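Local coordinates for protein M157 (Murid herpesvirus 1, PDB 2NYK) that serves as an MHC class I-like viral ligand for Ly49 receptors of natural killer cells, at residues Lys80-Asn85 against Ile97-Ala102; Gly107-Cys112 against Met152-Val157; Ile62-Ser67 against Asn162-Thr167. The protein carries 1 engineered substitution. All coordinates share one frame; numbering follows the deposited sequence.

Contact 1: Lys80-Asn85 against Ile97-Ala102; sequences KMRLNN and ICVRYA
Arg82 is the first residue of 80-85 to reach the strand 97-102. Its chain runs extended from CG to NE, with CG anti to the backbone N (chi1 180°). This carries the guanidinium out toward the hydroxyl end of Tyr101, whose side chain it crosses at about a right angle. The guanidinium and phenol planes stand 53° apart. Arg82 NH1 and Tyr101 OH are 3.7 Å apart, and a water links them. NH1 donates to this water over 3.1 Å, and the tyrosine hydroxyl is hydrogen-bonded to the same water. Gln79 OE1, one turn back in the helix, also holds NH1.

Leu83 carries the apolar part of the contact. Its CB lies 3.7 Å from Ile97 CG2. Of its two methyls, CD1 sits 3.6 Å from Ile97 O and 3.8 Å from Val99 CG1. The other, CD2, rests 3.9 Å from Val99 CG1 and 4.1 Å from Ile97 CD1. The forked end thus fits against both Ile97 and Val99, which turn their side chains toward the helix. Leu86 and Leu87 of the same helix also cover Ile97.

This is a helix lying on the sheet of an MHC class I-like platform. The buried part is mainly apolar, so it rests on van der Waals packing and burial away from water. The polar ends of Arg82 and Tyr101 lie beside this core, too far apart for a direct bond and bridged by the shared water.

Contact 2: Gly107-Cys112 against Met152-Val157; sequences GFDVIC and MIKSNV
Lys154 and Asp109 lie side by side and point the same way. The lysine chain leaves with CG anti to the backbone N and bends at chi2 (60°) and chi4 (-74°). These bends bring CE to 3.6 Å from Phe108 O and NZ to 3.5 Å from Asp109 OD1. The NZ-OD1 pair is a salt bridge, with a weak hydrogen bond. Lys131 NZ is also close to NZ, so the carboxylate probably eases a local excess of positive charge.

Deeper in, Val110 and Ile153 cross at about a right angle, with Val110 CG1 4.0 Å from Ile153 CG2. Ile153 CD1 lies 4.1 Å from Cys112 SG. That sulfur is bonded to Cys103, so the helix residue packs on a disulfide that joins two neighbouring strands of the sheet. These strands belong to the sheet that floors the MHC class I-like platform. The helical layer above it is broken here: a type I turn from Lys154 to Val157 joins helix 148-154 to helix 157-173. Asn156 ND2 reaches back across the break and donates to Met152 O, 2.6 Å away.

At the end of the turn, Val157 faces Val110, though the fine placing of their methyls is doubtful. Val157 CG1 comes within 3.7 Å of Phe108 CA. The same methyl approaches the Phe108 ring obliquely, 4.2 Å from CD1. Phe17 meets that ring edge-to-face.

Contact 3: Ile62-Ser67 against Asn162-Thr167; sequences ICPDVS and NRWRST
Thr167 OG1 donates a 2.7 Å hydrogen bond to Ile62 O. It approaches in the carbonyl plane, on a lone pair. With OG1 anti to its own carbonyl carbon (chi1 -62°), the hydroxyl faces the loop, and it also touches Pro64 CD. The threonine methyl CG2 lies 4.0 Å from Cys63 SG.

Pro64 is laid across one face of the Trp164 indole. Its CD sits 3.7 Å from the centroid of the six-membered ring and 6° off the normal, a CH-pi contact. Pro64 CG covers the same face, 3.6 Å from Trp164 CE2. Cys63 SG, which is bonded to Cys60, meets the ring obliquely, 3.8 Å from CZ3. Val66 CG2 also approaches it obliquely.

Arg163 holds the loop further along, at Asp65. Its NH2 donates to Asp65 O over 3.1 Å, at a nearly straight N-H...O angle of 167°. The oxygen lies at the guanidinium edge, in its plane. Val66 CG2 is 3.7 Å from NH2 and near the same plane. The strongest polar partner of both Arg163 and Trp164 is Glu72, whose OE2 forms a salt bridge with Arg163 NE and accepts from Trp164 NE1.

The loop between strand 58-59 and helix 71-90 is thus tied to helix 157-173 through its own carbonyls, with a proline packed on tryptophan between them. Glu72 probably balances the arginine charge and helps to set both Arg163 and Trp164 in place.

From the N terminus, the first segment met is 62-67, in the loop after strand 58-59. Its partner comes 95 residues later, so contact 3 closes the longest loop. Both other contacts are nested inside it. Contact 1 closes a short loop, from helix 71-90 to strand 96-106. Contact 2 follows in series, from the start of strand 109-118 to the turn after helix 148-154. Contacts 1 and 2 touch: strands 96-106 and 109-118 are sheet neighbours, and Tyr101 packs on Ile153. Contact 3 touches neither. Contacts 1 and 2 set helices 71-90 and 148-154 on the sheet of the MHC class I-like platform, and contact 3 ties helix 157-173 to the 62-67 loop.

Contact 1: Lys80-Asn85 against Ile97-Ala102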
loop_
_atom_site.group_PDB
_atom_site.type_symbol
_atom_site.label_atom_id
_atom_site.label_comp_id
_atom_site.label_asym_id
_atom_site.label_seq_id
_atom_site.Cartn_x
_atom_site.Cartn_y
_atom_site.Cartn_z
ATOM N N LYS A 80 1.874 -8.486 16.748
ATOM C CA LYS A 80 2.490 -7.504 17.623
ATOM C C LYS A 80 2.880 -8.105 18.980
ATOM O O LYS A 80 4.019 -7.941 19.413
ATOM C CB LYS A 80 1.605 -6.274 17.802
ATOM C CG LYS A 80 2.408 -5.057 18.221
ATOM C CD LYS A 80 1.555 -3.827 18.456
ATOM C CE LYS A 80 0.858 -3.895 19.793
ATOM N NZ LYS A 80 0.144 -2.630 20.095
ATOM N N MET A 81 1.956 -8.813 19.629
ATOM C CA MET A 81 2.238 -9.433 20.936
ATOM C C MET A 81 3.376 -10.438 20.839
ATOM O O MET A 81 4.251 -10.483 21.708
ATOM C CB MET A 81 0.991 -10.111 21.511
ATOM C CG MET A 81 -0.130 -9.135 21.817
ATOM S SD MET A 81 -1.552 -9.849 22.658
ATOM C CE MET A 81 -2.249 -10.918 21.399
ATOM N N ARG A 82 3.352 -11.226 19.767
ATOM C CA ARG A 82 4.393 -12.195 19.465
ATOM C C ARG A 82 5.774 -11.560 19.355
ATOM O O ARG A 82 6.744 -12.086 19.913
ATOM C CB ARG A 82 4.060 -12.897 18.160
ATOM C CG ARG A 82 5.052 -13.921 17.715
ATOM C CD ARG A 82 4.795 -14.218 16.271
ATOM N NE ARG A 82 5.630 -15.292 15.768
ATOM C CZ ARG A 82 5.927 -15.455 14.482
ATOM N NH1 ARG A 82 5.448 -14.606 13.569
ATOM N NH2 ARG A 82 6.706 -16.468 14.112
ATOM N N LEU A 83 5.859 -10.445 18.625
ATOM C CA LEU A 83 7.125 -9.732 18.437
ATOM C C LEU A 83 7.628 -9.102 19.736
ATOM O O LEU A 83 8.825 -9.132 20.003
ATOM C CB LEU A 83 7.024 -8.665 17.344
ATOM C CG LEU A 83 6.631 -8.991 15.897
ATOM C CD1 LEU A 83 7.055 -7.836 15.020
ATOM C CD2 LEU A 83 7.214 -10.314 15.377
ATOM N N ASN A 84 6.718 -8.528 20.522
ATOM C CA ASN A 84 7.037 -7.994 21.857
ATOM C C ASN A 84 7.684 -9.053 22.723
ATOM O O ASN A 84 8.668 -8.782 23.404
ATOM C CB ASN A 84 5.780 -7.510 22.581
ATOM C CG ASN A 84 5.192 -6.269 21.960
ATOM O OD1 ASN A 84 5.903 -5.313 21.655
ATOM N ND2 ASN A 84 3.875 -6.261 21.795
ATOM N N ASN A 85 7.110 -10.254 22.695
ATOM C CA ASN A 85 7.654 -11.403 23.409
ATOM C C ASN A 85 9.052 -11.766 22.956
ATOM O O ASN A 85 9.916 -12.023 23.787
ATOM C CB ASN A 85 6.742 -12.622 23.268
ATOM C CG ASN A 85 5.645 -12.649 24.307
ATOM O OD1 ASN A 85 4.962 -11.635 24.542
ATOM N ND2 ASN A 85 5.462 -13.816 24.937
ATOM N N ILE A 97 12.126 -5.138 15.572
ATOM C CA ILE A 97 11.770 -6.328 14.805
ATOM C C ILE A 97 10.527 -6.034 13.963
ATOM O O ILE A 97 9.592 -5.376 14.417
ATOM C CB ILE A 97 11.529 -7.556 15.713
ATOM C CG1 ILE A 97 11.251 -8.809 14.879
ATOM C CG2 ILE A 97 10.380 -7.286 16.694
ATOM C CD1 ILE A 97 11.272 -10.088 15.672
ATOM N N CYS A 98 10.546 -6.518 12.734
ATOM C CA CYS A 98 9.417 -6.350 11.852
ATOM C C CYS A 98 9.027 -7.693 11.246
ATOM O O CYS A 98 9.890 -8.525 10.943
ATOM C CB CYS A 98 9.760 -5.323 10.777
ATOM S SG CYS A 98 8.418 -5.000 9.633
ATOM N N VAL A 99 7.718 -7.902 11.091
ATOM C CA VAL A 99 7.202 -9.074 10.387
ATOM C C VAL A 99 6.267 -8.605 9.276
ATOM O O VAL A 99 5.503 -7.662 9.474
ATOM C CB VAL A 99 6.512 -10.089 11.338
ATOM C CG1 VAL A 99 5.285 -9.454 12.074
ATOM C CG2 VAL A 99 6.095 -11.352 10.594
ATOM N N ARG A 100 6.340 -9.259 8.116
ATOM C CA ARG A 100 5.475 -8.935 6.986
ATOM C C ARG A 100 4.906 -10.189 6.322
ATOM O O ARG A 100 5.663 -11.050 5.891
ATOM C CB ARG A 100 6.262 -8.131 5.941
ATOM C CG ARG A 100 5.438 -7.667 4.724
ATOM C CD ARG A 100 6.391 -6.980 3.698
ATOM N NE ARG A 100 5.705 -6.575 2.461
ATOM C CZ ARG A 100 4.860 -5.540 2.359
ATOM N NH1 ARG A 100 4.568 -4.790 3.416
ATOM N NH2 ARG A 100 4.288 -5.253 1.197
ATOM N N TYR A 101 3.580 -10.278 6.239
ATOM C CA TYR A 101 2.928 -11.381 5.538
ATOM C C TYR A 101 2.433 -10.812 4.230
ATOM O O TYR A 101 1.575 -9.918 4.221
ATOM C CB TYR A 101 1.748 -11.930 6.330
ATOM C CG TYR A 101 2.129 -12.814 7.509
ATOM C CD1 TYR A 101 2.740 -12.280 8.643
ATOM C CD2 TYR A 101 1.901 -14.192 7.465
ATOM C CE1 TYR A 101 3.116 -13.094 9.718
ATOM C CE2 TYR A 101 2.268 -15.021 8.545
ATOM C CZ TYR A 101 2.865 -14.457 9.651
ATOM O OH TYR A 101 3.228 -15.260 10.712
ATOM N N ALA A 102 2.995 -11.296 3.136
ATOM C CA ALA A 102 2.591 -10.850 1.813
ATOM C C ALA A 102 1.809 -12.014 1.213
ATOM O O ALA A 102 2.390 -13.058 0.830
ATOM C CB ALA A 102 3.826 -10.508 0.989
HETATM O O HOH W 1 5.473 -16.411 11.054
#

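Contact 2: Gly107-Cys112 against Met152-Val157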
loop_
_atom_site.group_PDB
_atom_site.type_symbol
_atom_site.label_atom_id
_atom_site.label_comp_id
_atom_site.label_asym_id
_atom_site.label_seq_id
_atom_site.Cartn_x
_atom_site.Cartn_y
_atom_site.Cartn_z
ATOM N N GLY A 107 -8.676 -17.657 -5.665
ATOM C CA GLY A 107 -9.893 -18.400 -5.332
ATOM C C GLY A 107 -10.099 -18.235 -3.848
ATOM O O GLY A 107 -10.124 -17.106 -3.334
ATOM N N PHE A 108 -10.215 -19.352 -3.143
ATOM C CA PHE A 108 -10.247 -19.300 -1.680
ATOM C C PHE A 108 -8.986 -19.896 -1.060
ATOM O O PHE A 108 -8.995 -20.328 0.091
ATOM C CB PHE A 108 -11.517 -19.963 -1.124
ATOM C CG PHE A 108 -12.794 -19.170 -1.379
ATOM C CD1 PHE A 108 -12.768 -17.782 -1.525
ATOM C CD2 PHE A 108 -14.024 -19.822 -1.423
ATOM C CE1 PHE A 108 -13.956 -17.060 -1.724
ATOM C CE2 PHE A 108 -15.200 -19.118 -1.630
ATOM C CZ PHE A 108 -15.163 -17.735 -1.786
ATOM N N ASP A 109 -7.918 -19.930 -1.849
ATOM C CA ASP A 109 -6.602 -20.365 -1.402
ATOM C C ASP A 109 -5.758 -19.138 -1.134
ATOM O O ASP A 109 -6.087 -18.035 -1.583
ATOM C CB ASP A 109 -5.903 -21.205 -2.460
ATOM C CG ASP A 109 -6.454 -22.616 -2.537
ATOM O OD1 ASP A 109 -6.564 -23.272 -1.475
ATOM O OD2 ASP A 109 -6.781 -23.062 -3.661
ATOM N N VAL A 110 -4.679 -19.346 -0.389
ATOM C CA VAL A 110 -3.769 -18.281 -0.037
ATOM C C VAL A 110 -2.361 -18.817 -0.060
ATOM O O VAL A 110 -2.107 -19.926 0.410
ATOM C CB VAL A 110 -4.066 -17.702 1.363
ATOM C CG1 VAL A 110 -3.132 -16.557 1.675
ATOM C CG2 VAL A 110 -5.482 -17.193 1.412
ATOM N N ILE A 111 -1.470 -18.010 -0.622
ATOM C CA ILE A 111 -0.036 -18.247 -0.592
ATOM C C ILE A 111 0.606 -17.001 0.010
ATOM O O ILE A 111 0.445 -15.909 -0.523
ATOM C CB ILE A 111 0.497 -18.496 -2.025
ATOM C CG1 ILE A 111 -0.317 -19.621 -2.688
ATOM C CG2 ILE A 111 1.969 -18.865 -1.984
ATOM C CD1 ILE A 111 -0.024 -19.860 -4.158
ATOM N N CYS A 112 1.285 -17.155 1.142
ATOM C CA CYS A 112 1.942 -16.012 1.784
ATOM C C CYS A 112 3.439 -16.188 1.834
ATOM O O CYS A 112 3.941 -17.281 2.107
ATOM C CB CYS A 112 1.430 -15.756 3.217
ATOM S SG CYS A 112 -0.361 -15.529 3.424
ATOM N N MET A 152 -4.127 -19.012 9.927
ATOM C CA MET A 152 -5.174 -18.075 10.331
ATOM C C MET A 152 -5.731 -17.280 9.158
ATOM O O MET A 152 -6.937 -17.094 9.042
ATOM C CB MET A 152 -4.676 -17.132 11.428
ATOM C CG MET A 152 -5.721 -16.068 11.864
ATOM S SD MET A 152 -5.347 -15.142 13.386
ATOM C CE MET A 152 -6.279 -16.040 14.608
ATOM N N ILE A 153 -4.847 -16.774 8.305
ATOM C CA ILE A 153 -5.283 -16.085 7.098
ATOM C C ILE A 153 -6.060 -17.048 6.175
ATOM O O ILE A 153 -7.170 -16.738 5.728
ATOM C CB ILE A 153 -4.062 -15.451 6.379
ATOM C CG1 ILE A 153 -3.449 -14.349 7.268
ATOM C CG2 ILE A 153 -4.487 -14.895 5.004
ATOM C CD1 ILE A 153 -2.054 -14.019 6.880
ATOM N N LYS A 154 -5.466 -18.211 5.900
ATOM C CA LYS A 154 -6.079 -19.242 5.074
ATOM C C LYS A 154 -7.487 -19.587 5.567
ATOM O O LYS A 154 -8.438 -19.640 4.780
ATOM C CB LYS A 154 -5.197 -20.501 5.061
ATOM C CG LYS A 154 -5.826 -21.706 4.339
ATOM C CD LYS A 154 -6.127 -21.376 2.871
ATOM C CE LYS A 154 -6.998 -22.464 2.221
ATOM N NZ LYS A 154 -6.196 -23.701 1.954
ATOM N N SER A 155 -7.621 -19.789 6.875
ATOM C CA SER A 155 -8.896 -20.167 7.476
ATOM C C SER A 155 -9.990 -19.112 7.350
ATOM O O SER A 155 -11.152 -19.405 7.597
ATOM C CB SER A 155 -8.690 -20.506 8.942
ATOM O OG SER A 155 -7.663 -21.464 9.071
ATOM N N ASN A 156 -9.613 -17.892 6.974
ATOM C CA ASN A 156 -10.559 -16.785 6.929
ATOM C C ASN A 156 -10.589 -16.103 5.569
ATOM O O ASN A 156 -11.038 -14.974 5.451
ATOM C CB ASN A 156 -10.230 -15.783 8.044
ATOM C CG ASN A 156 -10.386 -16.393 9.425
ATOM O OD1 ASN A 156 -11.503 -16.604 9.885
ATOM N ND2 ASN A 156 -9.265 -16.726 10.068
ATOM N N VAL A 157 -10.104 -16.795 4.545
ATOM C CA VAL A 157 -9.995 -16.219 3.201
ATOM C C VAL A 157 -11.336 -15.655 2.708
ATOM O O VAL A 157 -11.406 -14.491 2.282
ATOM C CB VAL A 157 -9.437 -17.256 2.190
ATOM C CG1 VAL A 157 -9.377 -16.675 0.768
ATOM C CG2 VAL A 157 -8.059 -17.663 2.613
#

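Contact 3: Ile62-Ser67 against Asn162-Thr167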
loop_
_atom_site.group_PDB
_atom_site.type_symbol
_atom_site.label_atom_id
_atom_site.label_comp_id
_atom_site.label_asym_id
_atom_site.label_seq_id
_atom_site.Cartn_x
_atom_site.Cartn_y
_atom_site.Cartn_z
ATOM N N ILE A 62 -12.559 4.433 1.494
ATOM C CA ILE A 62 -13.294 3.397 0.763
ATOM C C ILE A 62 -12.966 2.004 1.297
ATOM O O ILE A 62 -13.300 0.991 0.670
ATOM C CB ILE A 62 -13.039 3.457 -0.775
ATOM C CG1 ILE A 62 -11.545 3.261 -1.089
ATOM C CG2 ILE A 62 -13.580 4.775 -1.365
ATOM C CD1 ILE A 62 -11.231 3.233 -2.576
ATOM N N CYS A 63 -12.275 1.968 2.437
ATOM C CA CYS A 63 -11.915 0.714 3.105
ATOM C C CYS A 63 -13.064 0.234 4.006
ATOM O O CYS A 63 -13.850 1.045 4.491
ATOM C CB CYS A 63 -10.636 0.889 3.947
ATOM S SG CYS A 63 -9.121 0.989 2.960
ATOM N N PRO A 64 -13.169 -1.097 4.220
ATOM C CA PRO A 64 -14.160 -1.570 5.173
ATOM C C PRO A 64 -13.756 -1.148 6.585
ATOM O O PRO A 64 -12.578 -0.871 6.838
ATOM C CB PRO A 64 -14.092 -3.096 5.019
ATOM C CG PRO A 64 -12.702 -3.363 4.558
ATOM C CD PRO A 64 -12.413 -2.219 3.613
ATOM N N ASP A 65 -14.707 -1.073 7.500
ATOM C CA ASP A 65 -14.316 -0.745 8.871
ATOM C C ASP A 65 -13.551 -1.926 9.448
ATOM O O ASP A 65 -13.903 -3.073 9.206
ATOM C CB ASP A 65 -15.522 -0.410 9.745
ATOM C CG ASP A 65 -15.112 -0.023 11.161
ATOM O OD1 ASP A 65 -14.318 0.942 11.304
ATOM O OD2 ASP A 65 -15.556 -0.699 12.120
ATOM N N VAL A 66 -12.481 -1.644 10.181
ATOM C CA VAL A 66 -11.720 -2.693 10.857
ATOM C C VAL A 66 -11.803 -2.451 12.361
ATOM O O VAL A 66 -11.108 -1.575 12.912
ATOM C CB VAL A 66 -10.240 -2.782 10.347
ATOM C CG1 VAL A 66 -9.494 -3.939 11.030
ATOM C CG2 VAL A 66 -10.199 -2.940 8.811
ATOM N N SER A 67 -12.682 -3.211 13.015
ATOM C CA SER A 67 -12.850 -3.116 14.464
ATOM C C SER A 67 -11.840 -4.004 15.165
ATOM O O SER A 67 -11.147 -4.796 14.519
ATOM C CB SER A 67 -14.266 -3.530 14.869
ATOM O OG SER A 67 -14.487 -4.912 14.606
ATOM N N ASN A 162 -14.433 -11.176 0.864
ATOM C CA ASN A 162 -15.769 -10.561 0.885
ATOM C C ASN A 162 -15.721 -9.118 1.395
ATOM O O ASN A 162 -16.338 -8.222 0.830
ATOM C CB ASN A 162 -16.754 -11.405 1.702
ATOM C CG ASN A 162 -18.121 -10.738 1.850
ATOM O OD1 ASN A 162 -18.403 -10.111 2.873
ATOM N ND2 ASN A 162 -18.967 -10.870 0.830
ATOM N N ARG A 163 -14.944 -8.915 2.452
ATOM C CA ARG A 163 -14.765 -7.595 3.071
ATOM C C ARG A 163 -14.007 -6.597 2.195
ATOM O O ARG A 163 -14.332 -5.399 2.192
ATOM C CB ARG A 163 -14.031 -7.739 4.410
ATOM C CG ARG A 163 -14.894 -8.195 5.525
ATOM C CD ARG A 163 -14.081 -8.741 6.731
ATOM N NE ARG A 163 -13.161 -7.761 7.303
ATOM C CZ ARG A 163 -13.517 -6.551 7.725
ATOM N NH1 ARG A 163 -14.782 -6.149 7.637
ATOM N NH2 ARG A 163 -12.606 -5.733 8.237
ATOM N N TRP A 164 -13.014 -7.083 1.447
ATOM C CA TRP A 164 -12.086 -6.201 0.721
ATOM C C TRP A 164 -12.240 -6.097 -0.787
ATOM O O TRP A 164 -11.740 -5.145 -1.384
ATOM C CB TRP A 164 -10.636 -6.587 1.044
ATOM C CG TRP A 164 -10.292 -6.197 2.466
ATOM C CD1 TRP A 164 -10.494 -6.933 3.608
ATOM C CD2 TRP A 164 -9.688 -4.976 2.873
ATOM N NE1 TRP A 164 -10.052 -6.230 4.703
ATOM C CE2 TRP A 164 -9.560 -5.018 4.271
ATOM C CE3 TRP A 164 -9.237 -3.842 2.179
ATOM C CZ2 TRP A 164 -8.987 -3.964 4.999
ATOM C CZ3 TRP A 164 -8.699 -2.796 2.900
ATOM C CH2 TRP A 164 -8.577 -2.863 4.291
ATOM N N ARG A 165 -12.901 -7.066 -1.414
ATOM C CA ARG A 165 -12.990 -7.083 -2.867
ATOM C C ARG A 165 -13.382 -5.732 -3.481
ATOM O O ARG A 165 -12.691 -5.232 -4.338
ATOM C CB ARG A 165 -13.952 -8.166 -3.360
ATOM C CG ARG A 165 -14.205 -8.048 -4.837
ATOM C CD ARG A 165 -14.883 -9.284 -5.410
ATOM N NE ARG A 165 -16.230 -9.503 -4.891
ATOM C CZ ARG A 165 -17.322 -8.839 -5.283
ATOM N NH1 ARG A 165 -17.237 -7.881 -6.194
ATOM N NH2 ARG A 165 -18.511 -9.155 -4.770
ATOM N N SER A 166 -14.507 -5.173 -3.049
ATOM C CA SER A 166 -14.989 -3.907 -3.585
ATOM C C SER A 166 -13.946 -2.786 -3.421
ATOM O O SER A 166 -13.727 -2.010 -4.331
ATOM C CB SER A 166 -16.299 -3.523 -2.892
ATOM O OG SER A 166 -16.713 -2.226 -3.288
ATOM N N THR A 167 -13.312 -2.719 -2.254
ATOM C CA THR A 167 -12.260 -1.727 -1.984
ATOM C C THR A 167 -11.112 -1.869 -2.970
ATOM O O THR A 167 -10.677 -0.899 -3.558
ATOM C CB THR A 167 -11.741 -1.855 -0.530
ATOM O OG1 THR A 167 -12.829 -1.599 0.356
ATOM C CG2 THR A 167 -10.604 -0.844 -0.253
#